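PDB 4I62: amino acid ABC transporter, periplasmic amino acid-binding protein, putative from Streptococcus pneumoniae, which binds L-arginine and probably delivers it to an ABC transporter for uptake into the cell, as a putative membrane-anchored lipoprotein of the family 3 solute-binding proteins. Local coordinates for residues A[94-98]-A[115-119]; A[150-154]-A[191-196]; A[121-125]-A[242-246]. All blocks are in the same frame, centred on the assembly; numbering follows the deposited sequence. Where two conformers were deposited one is given.

Contact 1: A[94-98]-A[115-119]; sequences LASVQ and RSKVF. With ARG (arginine), chain B.
L94 and F119 form the apolar heart of this contact, where the last turn of helix 90-98 meets the turn that follows helix 113-116. The L94 side chain reaches the ring with two of its atoms: CD2 stands over one face in a CH-pi contact, 4.2 Å from the ring centroid and 14° off the normal, while CB lies 3.7 Å from F119 CZ. Chi1 of -70° places L94 CG, and the branch there sends CD2 over the ring and CD1 to R115. V97 comes in obliquely, CG1 3.9 Å from F119 CE1. On the face opposite L94 CD2, CG1 of the preceding residue, V118, lies over the outer part of the ring. Farther out, the extended Q98 chain brings NE2 to 3.4 Å from V118 CG1.

Polar atoms border the ring without bonding to it. Q98 N lies at its edge, near the ring plane, but this N-H is spent on L94 O in the helix. That same carbonyl oxygen is 3.3 Å from F119 CZ. Across the turn, R115 O accepts from both V118 N and F119 N, which ties the backbone of F119 to that of R115.

The charged group belongs to the ligand site. L94 CD1 sits over one face of the R115 guanidinium, 3.5 Å from NE, and the two side chains cross at about a right angle. R115 then grips the carboxylate of the bound arginine with two bonds: NH1 to ligand O at 2.8 Å, nearly straight at 174°, and NH2 to OXT at 3.0 Å. NH1 also binds S110 O. The chemistry implies a two-bond clamp between opposite charges, guanidinium on carboxylate, with a leucine methyl over one face of the cation and a link through the turn to a packed phenylalanine.

Contact 2: A[150-154]-A[191-196]; sequences QKKVG and QVDAVI
D193 and K152 exchange two strong hydrogen bonds where strands 152-156 and 194-198 begin to pair. K152 N gives its hydrogen to the anti lone pair of D193 OD2 at 2.9 Å, almost straight at 176°; in return D193 N donates to K152 O at 2.8 Å, tilted 22° from the carbonyl plane. A194 N reaches K152 O only weakly. OD2 has a further donor in a water that bridges to K152 NZ, 2.7 Å from each; the ammonium and carboxylate themselves are not in contact. The K151 ammonium turns away to Y142 OH, although K151 CB lies against OD2.

Beyond this opening the pairing is regular. G154 N donates to A194 O at 2.9 Å, and G154 O accepts from I196 N at 3.1 Å. Each of these oxygens also receives a CA-H contact, from V153 and V195 respectively. V153 CG1 packs on I196 CG1, 3.9 Å away.

V153 bonds through its backbone to S173 and V175 on strand 173-177, while A194, V195 and I196 pack on strand 126-135. Parallel strands 152-156 and 194-198 thus lie side by side within the mixed sheet, an arrangement typical of the periplasmic binding protein type II fold.

Contact 3: A[121-125]-A[242-246]; sequences FSTPY and VDKTI
The backbone N of T123 is gripped by the D243 carboxylate: OD1 accepts at 2.9 Å, met on its syn side but 30° out of the carboxylate plane, and OD2 takes a weak share at 3.5 Å. Although the D243 side chain starts from the flank of helix 236-251, its chi1 of -76° swings the carboxylate in to the loop. OD1 also lies close to S122 CB. The stronger partner of OD2 is K239, one turn earlier in the same helix, through a salt bridge. As K239 NZ also bonds F121 O, lysine and aspartate together hold two peptide groups of the loop.

S122 faces the helix with CB 3.7 Å from V242 CG1. Its hydroxyl stands between the backbone N and the carbonyl carbon (chi1 73°), from where OG donates to T123 O at 2.8 Å, approaching from above the carbonyl plane. S122 OG has a second partner in V229 N, which ties the loop to strand 226-232.

I246 supplies the apolar half with two branches. CD1 comes to 3.4 Å from S122 OG and runs up beside T123 O. CG2 touches both T123 CG2, 3.8 Å away, and Y125 CB, 4.0 Å away; the T123 and I246 side chains run alongside one another, pointing opposite ways. Beyond its CB, the Y125 side chain leads off to L71 of helix 67-79 and a weak hydrogen bond with D68. Helix 236-251, which follows strand 226-232, thus packs on the loop between strands 119-121 and 126-135, both antiparallel partners of 226-232, within the periplasmic binding protein type II fold.

In the fold
Contacts 1 and 3 are neighbours, with centres 16 Å apart, and they touch through the F121 ring: F121 CE2 lies 3.7 Å from R115 CB, and F121 CD2 lies 3.6 Å from S116 OG. Contact 2 stands apart, its centre 29 Å from that of contact 1 and 34 Å from that of contact 3, across the centre of the chain from contact 3. In sequence, contact 1 closes before contact 2 opens, whereas both segments of contact 2 fall between 121-125 and 242-246. Bound arginine lies between these regions: contact 1 binds its carboxylate directly, while the side chains of I196 in contact 2 and Y125 in contact 3 are each about 9 Å from it.

Contact 1: A[94-98]-A[115-119]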
loop_
_atom_site.group_PDB
_atom_site.type_symbol
_atom_site.label_atom_id
_atom_site.label_comp_id
_atom_site.label_asym_id
_atom_site.label_seq_id
_atom_site.Cartn_x
_atom_site.Cartn_y
_atom_site.Cartn_z
ATOM N N LEU A 94 8.058 -6.717 -4.465
ATOM C CA LEU A 94 8.881 -6.240 -5.560
ATOM C C LEU A 94 9.879 -7.283 -6.042
ATOM O O LEU A 94 10.089 -7.443 -7.263
ATOM C CB LEU A 94 9.548 -4.914 -5.202
ATOM C CG LEU A 94 8.588 -3.736 -5.112
ATOM C CD1 LEU A 94 9.254 -2.493 -4.539
ATOM C CD2 LEU A 94 7.916 -3.442 -6.492
ATOM N N ALA A 95 10.468 -8.020 -5.114
ATOM C CA ALA A 95 11.412 -9.071 -5.495
ATOM C C ALA A 95 10.761 -10.086 -6.430
ATOM O O ALA A 95 11.412 -10.598 -7.342
ATOM C CB ALA A 95 11.951 -9.754 -4.256
ATOM N N SER A 96 9.486 -10.370 -6.211
ATOM C CA SER A 96 8.790 -11.355 -7.030
ATOM C C SER A 96 8.604 -10.863 -8.452
ATOM O O SER A 96 8.642 -11.651 -9.401
ATOM C CB SER A 96 7.447 -11.707 -6.409
ATOM O OG SER A 96 7.676 -12.297 -5.149
ATOM N N VAL A 97 8.419 -9.569 -8.621
ATOM C CA VAL A 97 8.357 -9.019 -9.971
ATOM C C VAL A 97 9.737 -9.070 -10.621
ATOM O O VAL A 97 9.879 -9.459 -11.801
ATOM C CB VAL A 97 7.835 -7.574 -9.913
ATOM C CG1 VAL A 97 7.969 -6.906 -11.311
ATOM C CG2 VAL A 97 6.374 -7.584 -9.473
ATOM N N GLN A 98 10.774 -8.727 -9.856
ATOM C CA GLN A 98 12.112 -8.653 -10.402
ATOM C C GLN A 98 12.574 -10.007 -10.928
ATOM O O GLN A 98 13.267 -10.092 -11.967
ATOM C CB GLN A 98 13.086 -8.153 -9.332
ATOM C CG GLN A 98 14.497 -7.958 -9.840
ATOM C CD GLN A 98 15.460 -7.578 -8.746
ATOM O OE1 GLN A 98 15.315 -7.997 -7.589
ATOM N NE2 GLN A 98 16.455 -6.772 -9.096
ATOM N N ARG A 115 13.808 2.494 -6.476
ATOM C CA ARG A 115 12.982 1.515 -7.153
ATOM C C ARG A 115 12.934 1.722 -8.676
ATOM O O ARG A 115 12.900 0.742 -9.422
ATOM C CB ARG A 115 11.577 1.515 -6.554
ATOM C CG ARG A 115 11.503 0.908 -5.132
ATOM C CD ARG A 115 10.136 1.181 -4.494
ATOM N NE ARG A 115 10.036 0.632 -3.137
ATOM C CZ ARG A 115 8.953 0.703 -2.392
ATOM N NH1 ARG A 115 7.882 1.363 -2.833
ATOM N NH2 ARG A 115 8.946 0.128 -1.175
ATOM N N SER A 116 12.936 2.980 -9.116
ATOM C CA SER A 116 12.834 3.304 -10.548
ATOM C C SER A 116 14.040 2.845 -11.336
ATOM O O SER A 116 13.968 2.721 -12.552
ATOM C CB SER A 116 12.632 4.798 -10.761
ATOM O OG SER A 116 11.324 5.173 -10.397
ATOM N N LYS A 117 15.143 2.579 -10.651
ATOM C CA LYS A 117 16.352 2.083 -11.315
ATOM C C LYS A 117 16.221 0.607 -11.687
ATOM O O LYS A 117 16.937 0.115 -12.565
ATOM C CB LYS A 117 17.557 2.245 -10.399
ATOM C CG LYS A 117 17.999 3.681 -10.203
ATOM C CD LYS A 117 18.797 4.174 -11.393
ATOM C CE LYS A 117 20.085 3.368 -11.562
ATOM N NZ LYS A 117 21.003 3.946 -12.600
ATOM N N VAL A 118 15.331 -0.100 -11.002
ATOM C CA VAL A 118 15.232 -1.548 -11.133
ATOM C C VAL A 118 13.921 -1.942 -11.806
ATOM O O VAL A 118 13.865 -2.970 -12.480
ATOM C CB VAL A 118 15.313 -2.232 -9.742
ATOM C CG1 VAL A 118 15.021 -3.723 -9.831
ATOM C CG2 VAL A 118 16.682 -1.997 -9.117
ATOM N N PHE A 119 12.887 -1.108 -11.639
ATOM C CA PHE A 119 11.549 -1.364 -12.182
ATOM C C PHE A 119 11.080 -0.297 -13.164
ATOM O O PHE A 119 11.448 0.874 -13.046
ATOM C CB PHE A 119 10.514 -1.463 -11.032
ATOM C CG PHE A 119 10.825 -2.565 -10.053
ATOM C CD1 PHE A 119 10.527 -3.891 -10.368
ATOM C CD2 PHE A 119 11.447 -2.295 -8.855
ATOM C CE1 PHE A 119 10.857 -4.936 -9.485
ATOM C CE2 PHE A 119 11.774 -3.321 -7.977
ATOM C CZ PHE A 119 11.480 -4.644 -8.288
HETATM N N ARG B . 3.503 2.790 -0.099
HETATM C CA ARG B . 4.486 2.044 0.730
HETATM C C ARG B . 5.631 1.498 -0.120
HETATM O O ARG B . 5.477 1.386 -1.354
HETATM C CB ARG B . 3.804 0.969 1.554
HETATM C CG ARG B . 2.983 -0.012 0.714
HETATM C CD ARG B . 2.556 -1.225 1.514
HETATM N NE ARG B . 1.540 -1.966 0.788
HETATM C CZ ARG B . 0.983 -3.088 1.195
HETATM N NH1 ARG B . 0.070 -3.685 0.435
HETATM N NH2 ARG B . 1.342 -3.625 2.359
HETATM O OXT ARG B . 6.685 1.133 0.499
#

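Contact 2: A[150-154]-A[191-196]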
loop_
_atom_site.group_PDB
_atom_site.type_symbol
_atom_site.label_atom_id
_atom_site.label_comp_id
_atom_site.label_asym_id
_atom_site.label_seq_id
_atom_site.Cartn_x
_atom_site.Cartn_y
_atom_site.Cartn_z
ATOM N N GLN A 150 13.087 9.437 21.851
ATOM C CA GLN A 150 13.001 8.493 22.973
ATOM C C GLN A 150 11.711 7.660 22.952
ATOM O O GLN A 150 11.352 7.046 23.974
ATOM C CB GLN A 150 13.179 9.196 24.336
ATOM C CG GLN A 150 14.589 9.720 24.596
ATOM C CD GLN A 150 14.893 11.050 23.930
ATOM O OE1 GLN A 150 14.187 12.035 24.141
ATOM N NE2 GLN A 150 15.962 11.092 23.139
ATOM N N LYS A 151 11.000 7.656 21.829
ATOM C CA LYS A 151 9.799 6.848 21.694
ATOM C C LYS A 151 10.047 5.670 20.763
ATOM O O LYS A 151 11.057 5.607 20.060
ATOM C CB LYS A 151 8.629 7.690 21.150
ATOM C CG LYS A 151 8.320 8.927 21.980
ATOM C CD LYS A 151 7.914 8.512 23.390
ATOM C CE LYS A 151 7.795 9.684 24.357
ATOM N NZ LYS A 151 6.646 10.568 24.015
ATOM N N LYS A 152 9.106 4.729 20.759
ATOM C CA LYS A 152 9.163 3.532 19.935
ATOM C C LYS A 152 8.198 3.687 18.751
ATOM O O LYS A 152 7.010 3.906 18.949
ATOM C CB LYS A 152 8.765 2.306 20.780
ATOM C CG LYS A 152 9.599 2.127 22.042
ATOM C CD LYS A 152 8.900 1.272 23.083
ATOM C CE LYS A 152 9.766 1.117 24.324
ATOM N NZ LYS A 152 10.218 2.441 24.873
ATOM N N VAL A 153 8.737 3.575 17.538
ATOM C CA VAL A 153 7.959 3.858 16.332
ATOM C C VAL A 153 8.027 2.665 15.388
ATOM O O VAL A 153 9.128 2.153 15.090
ATOM C CB VAL A 153 8.532 5.112 15.623
ATOM C CG1 VAL A 153 7.716 5.478 14.382
ATOM C CG2 VAL A 153 8.558 6.291 16.596
ATOM N N GLY A 154 6.871 2.216 14.930
ATOM C CA GLY A 154 6.789 1.094 14.012
ATOM C C GLY A 154 6.531 1.491 12.574
ATOM O O GLY A 154 5.928 2.513 12.278
ATOM N N GLN A 191 3.252 -1.499 23.007
ATOM C CA GLN A 191 4.620 -1.929 22.746
ATOM C C GLN A 191 5.369 -0.942 21.856
ATOM O O GLN A 191 6.580 -0.767 21.993
ATOM C CB GLN A 191 4.645 -3.336 22.158
ATOM C CG GLN A 191 4.226 -4.417 23.129
ATOM C CD GLN A 191 4.081 -5.763 22.442
ATOM O OE1 GLN A 191 2.996 -6.167 21.971
ATOM N NE2 GLN A 191 5.191 -6.451 22.347
ATOM N N VAL A 192 4.642 -0.338 20.919
ATOM C CA VAL A 192 5.106 0.871 20.230
ATOM C C VAL A 192 4.206 2.055 20.579
ATOM O O VAL A 192 3.036 1.860 20.979
ATOM C CB VAL A 192 5.196 0.732 18.693
ATOM C CG1 VAL A 192 6.129 -0.411 18.323
ATOM C CG2 VAL A 192 3.839 0.551 18.056
ATOM N N ASP A 193 4.733 3.267 20.442
ATOM C CA ASP A 193 4.006 4.484 20.704
ATOM C C ASP A 193 3.267 5.029 19.482
ATOM O O ASP A 193 2.311 5.775 19.624
ATOM C CB ASP A 193 5.009 5.532 21.186
ATOM C CG ASP A 193 5.609 5.152 22.480
ATOM O OD1 ASP A 193 4.803 4.984 23.440
ATOM O OD2 ASP A 193 6.853 4.997 22.587
ATOM N N ALA A 194 3.734 4.673 18.282
ATOM C CA ALA A 194 3.173 5.235 17.048
ATOM C C ALA A 194 3.562 4.332 15.908
ATOM O O ALA A 194 4.617 3.668 15.965
ATOM C CB ALA A 194 3.714 6.635 16.786
ATOM N N VAL A 195 2.737 4.311 14.866
ATOM C CA VAL A 195 3.059 3.621 13.620
ATOM C C VAL A 195 2.885 4.602 12.474
ATOM O O VAL A 195 1.906 5.364 12.429
ATOM C CB VAL A 195 2.152 2.379 13.412
ATOM C CG1 VAL A 195 2.430 1.715 12.066
ATOM C CG2 VAL A 195 2.342 1.399 14.551
ATOM N N ILE A 196 3.828 4.601 11.529
ATOM C CA ILE A 196 3.748 5.459 10.355
ATOM C C ILE A 196 2.983 4.762 9.246
ATOM O O ILE A 196 3.402 3.675 8.792
ATOM C CB ILE A 196 5.153 5.858 9.824
ATOM C CG1 ILE A 196 6.070 6.363 10.937
ATOM C CG2 ILE A 196 5.033 6.854 8.686
ATOM C CD1 ILE A 196 7.479 6.657 10.473
HETATM O O HOH W 1 8.194 4.268 24.864
#

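Contact 3: A[121-125]-A[242-246]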
loop_
_atom_site.group_PDB
_atom_site.type_symbol
_atom_site.label_atom_id
_atom_site.label_comp_id
_atom_site.label_asym_id
_atom_site.label_seq_id
_atom_site.Cartn_x
_atom_site.Cartn_y
_atom_site.Cartn_z
ATOM N N PHE A 121 7.754 1.728 -13.907
ATOM C CA PHE A 121 6.532 2.061 -13.215
ATOM C C PHE A 121 5.511 2.606 -14.183
ATOM O O PHE A 121 5.832 3.351 -15.113
ATOM C CB PHE A 121 6.764 3.137 -12.142
ATOM C CG PHE A 121 7.340 2.614 -10.850
ATOM C CD1 PHE A 121 6.522 1.947 -9.976
ATOM C CD2 PHE A 121 8.664 2.811 -10.510
ATOM C CE1 PHE A 121 7.011 1.494 -8.748
ATOM C CE2 PHE A 121 9.162 2.341 -9.283
ATOM C CZ PHE A 121 8.329 1.687 -8.411
ATOM N N SER A 122 4.262 2.282 -13.935
ATOM C CA SER A 122 3.174 2.980 -14.592
ATOM C C SER A 122 3.176 4.453 -14.239
ATOM O O SER A 122 3.857 4.904 -13.284
ATOM C CB SER A 122 1.826 2.385 -14.178
ATOM O OG SER A 122 1.483 2.729 -12.847
ATOM N N THR A 123 2.386 5.217 -14.979
ATOM C CA THR A 123 2.017 6.543 -14.539
ATOM C C THR A 123 1.372 6.424 -13.131
ATOM O O THR A 123 0.774 5.404 -12.790
ATOM C CB THR A 123 1.051 7.145 -15.548
ATOM O OG1 THR A 123 0.987 8.558 -15.379
ATOM C CG2 THR A 123 -0.329 6.595 -15.406
ATOM N N PRO A 124 1.491 7.456 -12.292
ATOM C CA PRO A 124 0.947 7.306 -10.939
ATOM C C PRO A 124 -0.568 7.259 -10.926
ATOM O O PRO A 124 -1.239 7.907 -11.781
ATOM C CB PRO A 124 1.406 8.582 -10.220
ATOM C CG PRO A 124 2.506 9.138 -11.039
ATOM C CD PRO A 124 2.374 8.627 -12.432
ATOM N N TYR A 125 -1.120 6.553 -9.963
ATOM C CA TYR A 125 -2.557 6.467 -9.809
ATOM C C TYR A 125 -3.112 6.984 -8.492
ATOM O O TYR A 125 -4.341 7.007 -8.343
ATOM C CB TYR A 125 -3.115 5.076 -10.129
ATOM C CG TYR A 125 -2.727 3.993 -9.151
ATOM C CD1 TYR A 125 -3.478 3.753 -8.017
ATOM C CD2 TYR A 125 -1.635 3.158 -9.403
ATOM C CE1 TYR A 125 -3.133 2.723 -7.117
ATOM C CE2 TYR A 125 -1.281 2.123 -8.533
ATOM C CZ TYR A 125 -2.047 1.918 -7.392
ATOM O OH TYR A 125 -1.721 0.890 -6.539
ATOM N N VAL A 242 -1.151 -0.912 -19.102
ATOM C CA VAL A 242 -1.446 -0.460 -17.765
ATOM C C VAL A 242 -1.813 1.020 -17.769
ATOM O O VAL A 242 -2.799 1.434 -17.123
ATOM C CB VAL A 242 -0.248 -0.766 -16.835
ATOM C CG1 VAL A 242 -0.491 -0.163 -15.488
ATOM C CG2 VAL A 242 -0.036 -2.262 -16.688
ATOM N N ASP A 243 -1.031 1.829 -18.467
ATOM C CA ASP A 243 -1.284 3.281 -18.479
ATOM C C ASP A 243 -2.576 3.648 -19.205
ATOM O O ASP A 243 -3.245 4.589 -18.791
ATOM C CB ASP A 243 -0.078 4.015 -19.070
ATOM C CG ASP A 243 1.075 4.095 -18.077
ATOM O OD1 ASP A 243 0.906 3.653 -16.909
ATOM O OD2 ASP A 243 2.134 4.610 -18.407
ATOM N N LYS A 244 -2.926 2.929 -20.277
ATOM C CA LYS A 244 -4.214 3.145 -20.928
ATOM C C LYS A 244 -5.349 2.922 -19.927
ATOM O O LYS A 244 -6.332 3.652 -19.908
ATOM C CB LYS A 244 -4.359 2.184 -22.115
ATOM C CG LYS A 244 -5.718 2.211 -22.781
ATOM C CD LYS A 244 -5.795 1.142 -23.862
ATOM C CE LYS A 244 -7.044 1.275 -24.717
ATOM N NZ LYS A 244 -8.286 1.356 -23.909
ATOM N N THR A 245 -5.208 1.878 -19.113
ATOM C CA THR A 245 -6.225 1.533 -18.124
ATOM C C THR A 245 -6.326 2.582 -17.015
ATOM O O THR A 245 -7.427 3.022 -16.669
ATOM C CB THR A 245 -5.962 0.121 -17.542
ATOM O OG1 THR A 245 -5.867 -0.827 -18.592
ATOM C CG2 THR A 245 -7.063 -0.302 -16.588
ATOM N N ILE A 246 -5.169 2.992 -16.479
ATOM C CA ILE A 246 -5.168 4.030 -15.467
ATOM C C ILE A 246 -5.769 5.320 -16.018
ATOM O O ILE A 246 -6.594 5.948 -15.358
ATOM C CB ILE A 246 -3.754 4.257 -14.893
ATOM C CG1 ILE A 246 -3.321 3.019 -14.085
ATOM C CG2 ILE A 246 -3.729 5.493 -14.017
ATOM C CD1 ILE A 246 -1.811 3.009 -13.768
#